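Local coordinates for protein tengpin (Thermoanaerobacter tengcongensis, PDB 2VH4) that probably inhibits serine-type endopeptidases as a member of the serpin family, seen here in a latent conformation within a loop C-sheet polymer, at residues A63-A68 against T292-P297; K88-E93 against K227-F232; S95-A100 against N170-D175; N312-E317 against D340-G345. All blocks are in the same frame, centred on the assembly; numbering follows the deposited sequence.

Interaction 1: residues A63-A68 against T292-P297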
# COMPACT_ATOMS: atom_id res chain seq x y z
N ALA A 63 -11.53 -8.36 -15.99
CA ALA A 63 -12.61 -7.40 -15.78
C ALA A 63 -12.82 -7.11 -14.30
O ALA A 63 -13.03 -5.96 -13.92
CB ALA A 63 -13.89 -7.88 -16.43
N GLN A 64 -12.75 -8.16 -13.46
CA GLN A 64 -12.84 -8.01 -12.00
C GLN A 64 -11.69 -7.18 -11.42
O GLN A 64 -11.91 -6.38 -10.51
CB GLN A 64 -12.89 -9.38 -11.31
CG GLN A 64 -14.27 -10.04 -11.26
CD GLN A 64 -14.22 -11.50 -10.77
OE1 GLN A 64 -13.22 -11.96 -10.22
NE2 GLN A 64 -15.32 -12.23 -10.96
N MET A 65 -10.48 -7.35 -11.96
CA MET A 65 -9.30 -6.63 -11.48
C MET A 65 -9.30 -5.16 -11.91
O MET A 65 -8.96 -4.29 -11.12
CB MET A 65 -8.00 -7.34 -11.92
CG MET A 65 -7.75 -8.68 -11.23
SD MET A 65 -6.13 -9.42 -11.59
CE MET A 65 -5.06 -8.42 -10.55
N GLU A 66 -9.67 -4.89 -13.17
CA GLU A 66 -9.82 -3.51 -13.65
C GLU A 66 -10.82 -2.70 -12.82
O GLU A 66 -10.54 -1.57 -12.43
CB GLU A 66 -10.29 -3.49 -15.11
CG GLU A 66 -9.26 -3.91 -16.13
CD GLU A 66 -9.74 -3.70 -17.56
OE1 GLU A 66 -8.89 -3.39 -18.42
OE2 GLU A 66 -10.96 -3.83 -17.82
N LYS A 67 -11.98 -3.31 -12.57
CA LYS A 67 -13.06 -2.74 -11.78
C LYS A 67 -12.63 -2.51 -10.33
O LYS A 67 -12.92 -1.47 -9.74
CB LYS A 67 -14.30 -3.66 -11.85
CG LYS A 67 -15.44 -3.38 -10.87
CD LYS A 67 -16.48 -2.42 -11.44
CE LYS A 67 -17.90 -2.78 -11.00
NZ LYS A 67 -18.09 -2.63 -9.53
N ALA A 68 -11.93 -3.49 -9.76
CA ALA A 68 -11.48 -3.39 -8.37
C ALA A 68 -10.45 -2.28 -8.16
O ALA A 68 -10.45 -1.62 -7.12
CB ALA A 68 -10.94 -4.72 -7.90
N THR A 292 -12.50 -11.73 -7.26
CA THR A 292 -12.73 -13.07 -6.70
C THR A 292 -12.14 -14.21 -7.54
O THR A 292 -11.55 -15.15 -6.99
CB THR A 292 -14.23 -13.33 -6.39
OG1 THR A 292 -15.04 -12.99 -7.52
CG2 THR A 292 -14.68 -12.49 -5.20
N ASP A 293 -12.27 -14.11 -8.86
CA ASP A 293 -11.77 -15.15 -9.77
C ASP A 293 -10.27 -15.39 -9.70
O ASP A 293 -9.82 -16.53 -9.80
CB ASP A 293 -12.19 -14.84 -11.21
CG ASP A 293 -13.64 -15.21 -11.50
OD1 ASP A 293 -14.48 -15.12 -10.58
OD2 ASP A 293 -13.93 -15.59 -12.65
N ALA A 294 -9.49 -14.32 -9.51
CA ALA A 294 -8.02 -14.42 -9.47
C ALA A 294 -7.50 -15.39 -8.40
O ALA A 294 -6.41 -15.95 -8.53
CB ALA A 294 -7.41 -13.05 -9.27
N PHE A 295 -8.29 -15.58 -7.34
CA PHE A 295 -7.88 -16.37 -6.20
C PHE A 295 -8.40 -17.81 -6.25
O PHE A 295 -8.15 -18.59 -5.33
CB PHE A 295 -8.32 -15.69 -4.90
CG PHE A 295 -7.71 -14.34 -4.68
CD1 PHE A 295 -8.46 -13.18 -4.86
CD2 PHE A 295 -6.37 -14.22 -4.30
CE1 PHE A 295 -7.90 -11.92 -4.66
CE2 PHE A 295 -5.81 -12.96 -4.10
CZ PHE A 295 -6.57 -11.81 -4.28
N LEU A 296 -9.10 -18.16 -7.33
CA LEU A 296 -9.78 -19.46 -7.46
C LEU A 296 -9.21 -20.26 -8.63
O LEU A 296 -9.50 -19.97 -9.79
CB LEU A 296 -11.28 -19.26 -7.66
CG LEU A 296 -12.14 -18.68 -6.54
CD1 LEU A 296 -13.55 -18.44 -7.05
CD2 LEU A 296 -12.15 -19.58 -5.31
N PRO A 297 -8.39 -21.29 -8.32
CA PRO A 297 -7.70 -22.15 -9.30
C PRO A 297 -8.58 -22.71 -10.42
O PRO A 297 -8.08 -22.99 -11.51
CB PRO A 297 -7.16 -23.31 -8.45
CG PRO A 297 -7.62 -23.06 -7.05
CD PRO A 297 -8.05 -21.65 -6.93
O HOH W 1 -10.54 -11.42 -10.19

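Interaction 2: residues K88-E93 against K227-F232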
# COMPACT_ATOMS: atom_id res chain seq x y z
N LYS A 88 6.41 11.45 -11.65
CA LYS A 88 6.31 12.84 -11.19
C LYS A 88 6.24 13.03 -9.67
O LYS A 88 6.30 14.16 -9.18
CB LYS A 88 5.13 13.55 -11.86
CG LYS A 88 5.31 13.83 -13.35
CD LYS A 88 4.03 14.43 -13.93
CE LYS A 88 4.14 14.68 -15.43
NZ LYS A 88 2.80 14.93 -16.06
N LEU A 89 6.09 11.94 -8.92
CA LEU A 89 6.13 12.00 -7.45
C LEU A 89 7.49 12.50 -6.97
O LEU A 89 8.52 11.90 -7.29
CB LEU A 89 5.84 10.63 -6.84
CG LEU A 89 4.37 10.26 -6.64
CD1 LEU A 89 4.26 8.79 -6.26
CD2 LEU A 89 3.71 11.17 -5.60
N PRO A 90 7.50 13.61 -6.20
CA PRO A 90 8.75 14.26 -5.79
C PRO A 90 9.62 13.39 -4.89
O PRO A 90 9.11 12.59 -4.11
CB PRO A 90 8.27 15.50 -5.03
CG PRO A 90 6.87 15.71 -5.48
CD PRO A 90 6.33 14.33 -5.68
N ASN A 91 10.93 13.56 -5.02
CA ASN A 91 11.91 12.75 -4.33
C ASN A 91 13.22 13.52 -4.25
O ASN A 91 13.88 13.74 -5.26
CB ASN A 91 12.12 11.43 -5.07
CG ASN A 91 13.26 10.61 -4.51
OD1 ASN A 91 13.44 10.51 -3.29
ND2 ASN A 91 14.04 10.01 -5.39
N GLU A 92 13.58 13.94 -3.04
CA GLU A 92 14.76 14.76 -2.81
C GLU A 92 15.15 14.69 -1.33
O GLU A 92 14.42 14.11 -0.52
CB GLU A 92 14.51 16.22 -3.22
CG GLU A 92 13.31 16.86 -2.54
CD GLU A 92 13.11 18.31 -2.94
OE1 GLU A 92 13.90 19.18 -2.51
OE2 GLU A 92 12.13 18.59 -3.67
N GLU A 93 16.28 15.30 -1.00
CA GLU A 93 16.74 15.38 0.38
C GLU A 93 15.63 15.85 1.33
O GLU A 93 14.90 16.80 1.02
CB GLU A 93 17.94 16.34 0.48
CG GLU A 93 18.87 16.05 1.65
CD GLU A 93 19.49 14.67 1.60
OE1 GLU A 93 19.54 13.99 2.65
OE2 GLU A 93 19.92 14.25 0.50
N LYS A 227 10.10 20.60 2.43
CA LYS A 227 9.96 20.76 0.96
C LYS A 227 8.50 20.79 0.47
O LYS A 227 8.23 21.11 -0.70
CB LYS A 227 10.79 19.73 0.17
CG LYS A 227 12.23 19.51 0.68
CD LYS A 227 13.13 20.72 0.42
CE LYS A 227 14.53 20.51 0.97
NZ LYS A 227 15.36 19.57 0.15
N ASN A 228 7.56 20.46 1.36
CA ASN A 228 6.11 20.53 1.09
C ASN A 228 5.53 19.68 -0.03
O ASN A 228 4.60 20.10 -0.72
CB ASN A 228 5.63 21.99 0.96
CG ASN A 228 4.87 22.45 2.18
OD1 ASN A 228 5.36 23.29 2.95
ND2 ASN A 228 3.68 21.88 2.38
N HIS A 229 6.06 18.48 -0.20
CA HIS A 229 5.52 17.55 -1.17
C HIS A 229 4.59 16.56 -0.48
O HIS A 229 3.63 16.07 -1.08
CB HIS A 229 6.63 16.80 -1.89
CG HIS A 229 7.63 17.69 -2.55
ND1 HIS A 229 7.30 18.52 -3.60
CD2 HIS A 229 8.95 17.87 -2.33
CE1 HIS A 229 8.37 19.18 -3.99
NE2 HIS A 229 9.39 18.80 -3.24
N TYR A 230 4.90 16.26 0.77
CA TYR A 230 4.14 15.28 1.51
C TYR A 230 3.69 15.83 2.86
O TYR A 230 4.35 16.69 3.44
CB TYR A 230 4.92 13.98 1.68
CG TYR A 230 5.39 13.41 0.36
CD1 TYR A 230 6.69 13.65 -0.10
CD2 TYR A 230 4.54 12.65 -0.43
CE1 TYR A 230 7.13 13.14 -1.32
CE2 TYR A 230 4.98 12.14 -1.65
CZ TYR A 230 6.26 12.39 -2.09
OH TYR A 230 6.69 11.88 -3.29
N SER A 231 2.55 15.34 3.32
CA SER A 231 2.03 15.69 4.62
C SER A 231 1.64 14.45 5.40
O SER A 231 1.52 13.35 4.84
CB SER A 231 0.81 16.61 4.47
OG SER A 231 1.17 17.84 3.88
N PHE A 232 1.47 14.62 6.70
CA PHE A 232 0.97 13.59 7.58
C PHE A 232 -0.43 14.01 7.99
O PHE A 232 -0.62 15.11 8.52
CB PHE A 232 1.90 13.45 8.79
CG PHE A 232 1.45 12.44 9.80
CD1 PHE A 232 1.98 11.15 9.79
CD2 PHE A 232 0.52 12.77 10.79
CE1 PHE A 232 1.58 10.21 10.73
CE2 PHE A 232 0.10 11.84 11.74
CZ PHE A 232 0.64 10.56 11.72

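Interaction 3: residues S95-A100 against N170-D175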
# COMPACT_ATOMS: atom_id res chain seq x y z
N SER A 95 12.89 14.61 1.91
CA SER A 95 11.57 14.31 1.39
C SER A 95 11.66 13.19 0.35
O SER A 95 11.29 13.37 -0.81
CB SER A 95 10.95 15.58 0.79
OG SER A 95 9.84 15.29 -0.03
N LYS A 96 12.15 12.04 0.79
CA LYS A 96 12.47 10.93 -0.12
C LYS A 96 11.29 9.99 -0.34
O LYS A 96 10.64 9.57 0.62
CB LYS A 96 13.65 10.11 0.41
CG LYS A 96 14.96 10.88 0.58
CD LYS A 96 16.07 9.94 1.02
CE LYS A 96 17.39 10.65 1.14
NZ LYS A 96 18.38 9.82 1.87
N LEU A 97 11.03 9.67 -1.60
CA LEU A 97 10.10 8.61 -1.97
C LEU A 97 10.63 7.87 -3.19
O LEU A 97 10.86 8.49 -4.23
CB LEU A 97 8.69 9.15 -2.26
CG LEU A 97 7.59 8.10 -2.47
CD1 LEU A 97 7.07 7.56 -1.14
CD2 LEU A 97 6.45 8.64 -3.29
N THR A 98 10.84 6.57 -3.04
CA THR A 98 11.26 5.70 -4.15
C THR A 98 10.28 4.55 -4.34
O THR A 98 9.68 4.05 -3.39
CB THR A 98 12.66 5.09 -3.94
OG1 THR A 98 12.75 4.55 -2.61
CG2 THR A 98 13.76 6.13 -4.15
N ILE A 99 10.14 4.13 -5.58
CA ILE A 99 9.24 3.05 -5.92
C ILE A 99 9.97 2.10 -6.86
O ILE A 99 10.64 2.53 -7.80
CB ILE A 99 7.94 3.59 -6.57
CG1 ILE A 99 7.28 4.62 -5.64
CG2 ILE A 99 7.00 2.45 -6.90
CD1 ILE A 99 5.95 5.16 -6.14
N ALA A 100 9.86 0.81 -6.58
CA ALA A 100 10.54 -0.21 -7.38
C ALA A 100 9.61 -1.39 -7.63
O ALA A 100 8.84 -1.79 -6.75
CB ALA A 100 11.81 -0.68 -6.70
N ASN A 170 6.15 -5.14 -5.67
CA ASN A 170 6.39 -3.71 -5.58
C ASN A 170 6.93 -3.32 -4.21
O ASN A 170 6.43 -3.80 -3.18
CB ASN A 170 5.13 -2.92 -5.88
CG ASN A 170 5.28 -1.44 -5.54
OD1 ASN A 170 5.08 -1.03 -4.40
ND2 ASN A 170 5.66 -0.64 -6.53
N ALA A 171 7.93 -2.45 -4.21
CA ALA A 171 8.46 -1.85 -2.99
C ALA A 171 8.35 -0.33 -2.99
O ALA A 171 8.43 0.31 -4.04
CB ALA A 171 9.90 -2.27 -2.75
N VAL A 172 8.14 0.23 -1.80
CA VAL A 172 8.02 1.66 -1.60
C VAL A 172 8.84 2.04 -0.36
O VAL A 172 8.84 1.32 0.66
CB VAL A 172 6.54 2.08 -1.42
CG1 VAL A 172 6.42 3.47 -0.84
CG2 VAL A 172 5.79 1.98 -2.74
N ALA A 173 9.55 3.16 -0.44
CA ALA A 173 10.32 3.66 0.68
C ALA A 173 10.11 5.16 0.83
O ALA A 173 10.26 5.92 -0.13
CB ALA A 173 11.80 3.34 0.50
N PHE A 174 9.73 5.56 2.04
CA PHE A 174 9.44 6.96 2.36
C PHE A 174 10.34 7.39 3.52
O PHE A 174 10.34 6.75 4.57
CB PHE A 174 7.96 7.12 2.72
CG PHE A 174 7.56 8.53 3.08
CD1 PHE A 174 7.29 9.47 2.08
CD2 PHE A 174 7.43 8.91 4.41
CE1 PHE A 174 6.93 10.78 2.42
CE2 PHE A 174 7.07 10.22 4.75
CZ PHE A 174 6.81 11.15 3.75
N ASP A 175 11.10 8.46 3.31
CA ASP A 175 12.00 9.02 4.34
C ASP A 175 11.95 10.55 4.25
O ASP A 175 12.52 11.14 3.33
CB ASP A 175 13.43 8.50 4.13
CG ASP A 175 14.38 8.86 5.28
OD1 ASP A 175 14.05 9.70 6.14
OD2 ASP A 175 15.49 8.29 5.31

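Interaction 4: residues N312-E317 against D340-G345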
# COMPACT_ATOMS: atom_id res chain seq x y z
N ASN A 312 -3.58 -24.81 -14.03
CA ASN A 312 -4.12 -23.47 -14.14
C ASN A 312 -3.49 -22.52 -13.12
O ASN A 312 -3.48 -22.81 -11.91
CB ASN A 312 -5.64 -23.47 -13.99
CG ASN A 312 -6.27 -22.13 -14.37
OD1 ASN A 312 -6.91 -21.48 -13.55
ND2 ASN A 312 -6.07 -21.72 -15.62
N LEU A 313 -2.96 -21.41 -13.62
CA LEU A 313 -2.28 -20.43 -12.78
C LEU A 313 -3.28 -19.49 -12.09
O LEU A 313 -4.25 -19.04 -12.70
CB LEU A 313 -1.28 -19.61 -13.61
CG LEU A 313 -0.17 -20.36 -14.37
CD1 LEU A 313 0.62 -19.39 -15.23
CD2 LEU A 313 0.75 -21.13 -13.43
N TYR A 314 -3.02 -19.21 -10.82
CA TYR A 314 -3.88 -18.34 -10.01
C TYR A 314 -3.04 -17.67 -8.93
O TYR A 314 -1.92 -18.08 -8.67
CB TYR A 314 -5.02 -19.16 -9.38
CG TYR A 314 -4.58 -20.08 -8.26
CD1 TYR A 314 -4.63 -19.64 -6.93
CD2 TYR A 314 -4.12 -21.38 -8.52
CE1 TYR A 314 -4.23 -20.47 -5.89
CE2 TYR A 314 -3.72 -22.22 -7.48
CZ TYR A 314 -3.77 -21.75 -6.17
OH TYR A 314 -3.38 -22.55 -5.12
N ILE A 315 -3.60 -16.62 -8.31
CA ILE A 315 -2.95 -15.96 -7.18
C ILE A 315 -3.24 -16.73 -5.89
O ILE A 315 -4.40 -16.83 -5.48
CB ILE A 315 -3.43 -14.49 -6.99
CG1 ILE A 315 -3.33 -13.70 -8.30
CG2 ILE A 315 -2.64 -13.80 -5.88
CD1 ILE A 315 -3.85 -12.26 -8.22
N SER A 316 -2.19 -17.29 -5.28
CA SER A 316 -2.33 -17.96 -3.98
C SER A 316 -2.31 -16.95 -2.85
O SER A 316 -3.01 -17.13 -1.85
CB SER A 316 -1.23 -19.00 -3.77
OG SER A 316 0.05 -18.42 -3.90
N GLU A 317 -1.51 -15.90 -2.99
CA GLU A 317 -1.56 -14.79 -2.04
C GLU A 317 -1.02 -13.46 -2.54
O GLU A 317 -0.13 -13.40 -3.40
CB GLU A 317 -0.97 -15.14 -0.65
CG GLU A 317 0.55 -15.10 -0.51
CD GLU A 317 1.03 -15.30 0.94
OE1 GLU A 317 0.19 -15.28 1.87
OE2 GLU A 317 2.25 -15.48 1.15
N ASP A 340 1.66 -13.70 -5.56
CA ASP A 340 2.18 -15.05 -5.80
C ASP A 340 1.34 -15.86 -6.79
O ASP A 340 0.19 -16.21 -6.50
CB ASP A 340 2.36 -15.80 -4.48
CG ASP A 340 3.16 -17.09 -4.64
OD1 ASP A 340 3.38 -17.54 -5.79
OD2 ASP A 340 3.58 -17.66 -3.60
N ILE A 341 1.95 -16.16 -7.94
CA ILE A 341 1.32 -16.93 -9.01
C ILE A 341 1.74 -18.40 -8.94
O ILE A 341 2.92 -18.74 -9.09
CB ILE A 341 1.65 -16.32 -10.41
CG1 ILE A 341 1.23 -14.85 -10.49
CG2 ILE A 341 1.03 -17.14 -11.53
CD1 ILE A 341 -0.27 -14.57 -10.34
N THR A 342 0.76 -19.28 -8.72
CA THR A 342 1.04 -20.70 -8.48
C THR A 342 0.10 -21.63 -9.25
O THR A 342 -0.95 -21.22 -9.73
CB THR A 342 1.01 -21.03 -6.97
OG1 THR A 342 1.62 -22.31 -6.74
CG2 THR A 342 -0.40 -21.04 -6.43
N ALA A 343 0.49 -22.90 -9.34
CA ALA A 343 -0.18 -23.87 -10.20
C ALA A 343 -1.21 -24.73 -9.47
O ALA A 343 -2.23 -25.12 -10.05
CB ALA A 343 0.84 -24.76 -10.89
N ALA A 344 -0.95 -25.03 -8.20
CA ALA A 344 -1.75 -26.01 -7.49
C ALA A 344 -2.21 -25.54 -6.11
O ALA A 344 -1.82 -24.46 -5.65
CB ALA A 344 -0.98 -27.33 -7.39
N GLY A 345 -3.03 -26.36 -5.46
CA GLY A 345 -3.47 -26.10 -4.10
C GLY A 345 -4.57 -25.06 -4.01
O GLY A 345 -5.11 -24.62 -5.03

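Interaction 1: residues A63-A68 against T292-P297
Helix 59-70 of the serpin fold is tied by Gln-64 to the 3-10 turn 293-295, which follows helix 283-287. The amide end of Gln-64 does nearly all of the work. Gln-64 OE1 accepts from Asp-293 N at 2.7 Å, in the carbonyl plane and on a lone pair, with an angle of 166° at the hydrogen. Thr-292 N reaches Gln-64 OE1 at 3.1 Å, but from above the carbonyl plane and less straight, while Thr-292 OG1 adds a weak bond. A water joins in: it donates to Gln-64 OE1 at 2.7 Å and accepts from Ala-294 N at 3.2 Å. On the other arm, Gln-64 NE2 donates to Asp-293 OD1 at 3.0 Å; the carboxylate is met from above, its plane turned 84° from the amide. Extension beyond CG, with chi2 at 170°, carries the Gln-64 amide to the turn. One residue on, Met-65 SD brushes Ala-294 CB at 4.5 Å, and Phe-302 packs on both residues. With an alanine here, the N-H groups of Thr-292 and Asp-293 would probably lose their shared acceptor and the Asp-293 carboxylate its amide donor. Gripped at both OE1 and NE2, the amide is held against rotation, and the N-H groups gathered at OE1 would be expected to polarise its carbonyl.

Interaction 2: residues K88-E93 against K227-F232
Pro-90 lays its pyrrolidine ring over one face of the His-229 imidazole. Pro-90 CB stands 3.5 Å from the centroid of the His-229 ring and only 16° off its normal, a CH-pi contact, while Pro-90 CG comes within 3.4 Å of His-229 ND1. The opposite face of the imidazole is topped by the carbonyl oxygen of Lys-227, above the ring centre, so that the ring is sandwiched. At its edge, His-229 NE2 donates to Glu-92 OE2 at 2.8 Å; the nitrogen comes to the carboxylate from above its plane, and the two planes stand 42° apart. The other carboxylate oxygen, Glu-92 OE1, makes a salt bridge with Lys-227 NZ at 3.1 Å, the nitrogen reaching the oxygen on its anti side and somewhat out of the carboxylate plane. Bends at chi2 and chi4 curl the Lys-227 chain along the carboxylate, where Lys-227 NZ also donates to the backbone oxygen Glu-93 O at 2.9 Å. These residues join the loop between helix 75-88 and strand 95-106 to the turn that leads into strand 230-237 of the serpin body. Deeper in, Tyr-230 approaches Pro-90 from the strand end: Tyr-230 OH donates to Pro-90 O at 2.7 Å, in the carbonyl plane and on a lone pair, with the acceptor at the edge of the phenol ring. Leu-89 CD2 touches Tyr-230 CE2 at 4.3 Å, the two side chains crossing at about a right angle. Tyr-230 also meets Phe-174 edge-to-face.

Interaction 3: residues S95-A100 against N170-D175
Lys-96 with Asp-175, Thr-98 with Ala-173 and Ala-100 with Ala-171 are hydrogen-bonded pairs of the antiparallel strands 95-100 and 170-175, whose directions differ by 177° and whose axes lie 4.7 Å apart. Each pair is closed by two N-H to O bonds. The shortest runs from Lys-96 N to Asp-175 O at 2.7 Å. The longest runs from Ala-173 N to Thr-98 O at 3.1 Å. Five CA-H...O contacts fill the intervals, among them Leu-97 CA to Ala-173 O at 3.3 Å. Apolar contacts gather on the face of Leu-97, Ile-99, Val-172 and Phe-174. Leu-97 CG points anti to the backbone N (chi1 -172°), which lets Leu-97 CD1 reach across the strands to the ring edge at Phe-174 CD1, 3.8 Å away, and to Val-172 CG1. Ile-99 and Val-172 lie side by side, Ile-99 CG1 and Val-172 CG2 4.2 Å apart. Phe-373 backs Val-172 and Phe-174 on this face. Polar groups are few here: Asn-170 ND2 packs on Ile-99 CG2 at 3.4 Å, while hydrogen bonds to Asn-101 and Ser-45 satisfy the two ends of the amide. The other face carries small or polar side chains. Thr-98 OG1 sits 3.5 Å from Ala-173 CB, and Trp-144 and Lys-148 of helix 135-148 cover Ala-100 and Ala-171. The antiparallel pairing of these long strands, with helix 135-148 across one face, fits sheet A of the serpin fold, in which strand 164-177 pairs on its other edge with strand 330-342.

Interaction 4: residues N312-E317 against D340-G345
Tyr-314 and Thr-342 stand side by side, pointing the same way from neighbouring strands, with the methyl of one over the ring of the other. Thr-342 CG2 lies 3.9 Å from the centroid of the Tyr-314 ring and 27° off its normal, a CH-pi contact offset toward the rim. Tyr-314 CG sits in the crowded position between its backbone N and carbonyl carbon (chi1 72°), which holds the ring beside that methyl. Thr-342 CG2 also touches Ser-316 CB at 3.5 Å, so it is wedged between two side chains of the adjacent strand, while Thr-342 OG1 turns to Asp-164. Asp-340 lies close to Asp-164 too, which would be expected to raise the pKa of at least one carboxylate. At the far end of the phenol, Tyr-314 OH donates to Ala-344 O at 2.5 Å, coming from above the carbonyl plane; Gly-345 O also lies 2.7 Å from Tyr-314 OH. Pro-297 packs against the ring as well. On the other face Ile-341 reaches both ways, Ile-341 CD1 obliquely across to Ile-315 CG1 at 3.8 Å and Ile-341 CG2 to Leu-313 CB at 4.0 Å. The backbones pair beneath, as in Thr-342 N to Tyr-314 O at 2.9 Å and Ser-316 N to Asp-340 O at 2.9 Å. Strand 330-342 lies where latent serpins insert the reactive-centre loop into sheet A, consistent with the latent state. A phenylalanine in place of Tyr-314 would keep the ring, but is likely to leave Ala-344 O without the phenol donor and the chain after strand 330-342 freer to move. Methyl on the ring face and hydroxyl bond together limit how the phenol can turn.

Interactions 3 and 4 are partly buried backbone ladders, each with seven buried residues, in the same sheet: strand 164-177, paired with 95-106 in interaction 3, neighbours strand 330-342, which interaction 4 joins to 314-326. Both bury apolar side chains on one face and carry more polar ones on the other. Interactions 1 and 2 instead fasten loops through side chains, an amide in the partly buried first, a histidine, a carboxylate and a lysine in the second, at the surface. Interaction 2 abuts interaction 3 through Tyr-230 and Asn-91, and interaction 1 abuts interaction 4 through Ala-294 and Ile-315; interactions 1 and 2 lie on opposite sides of the chain's centre, their centres about 33 Å apart.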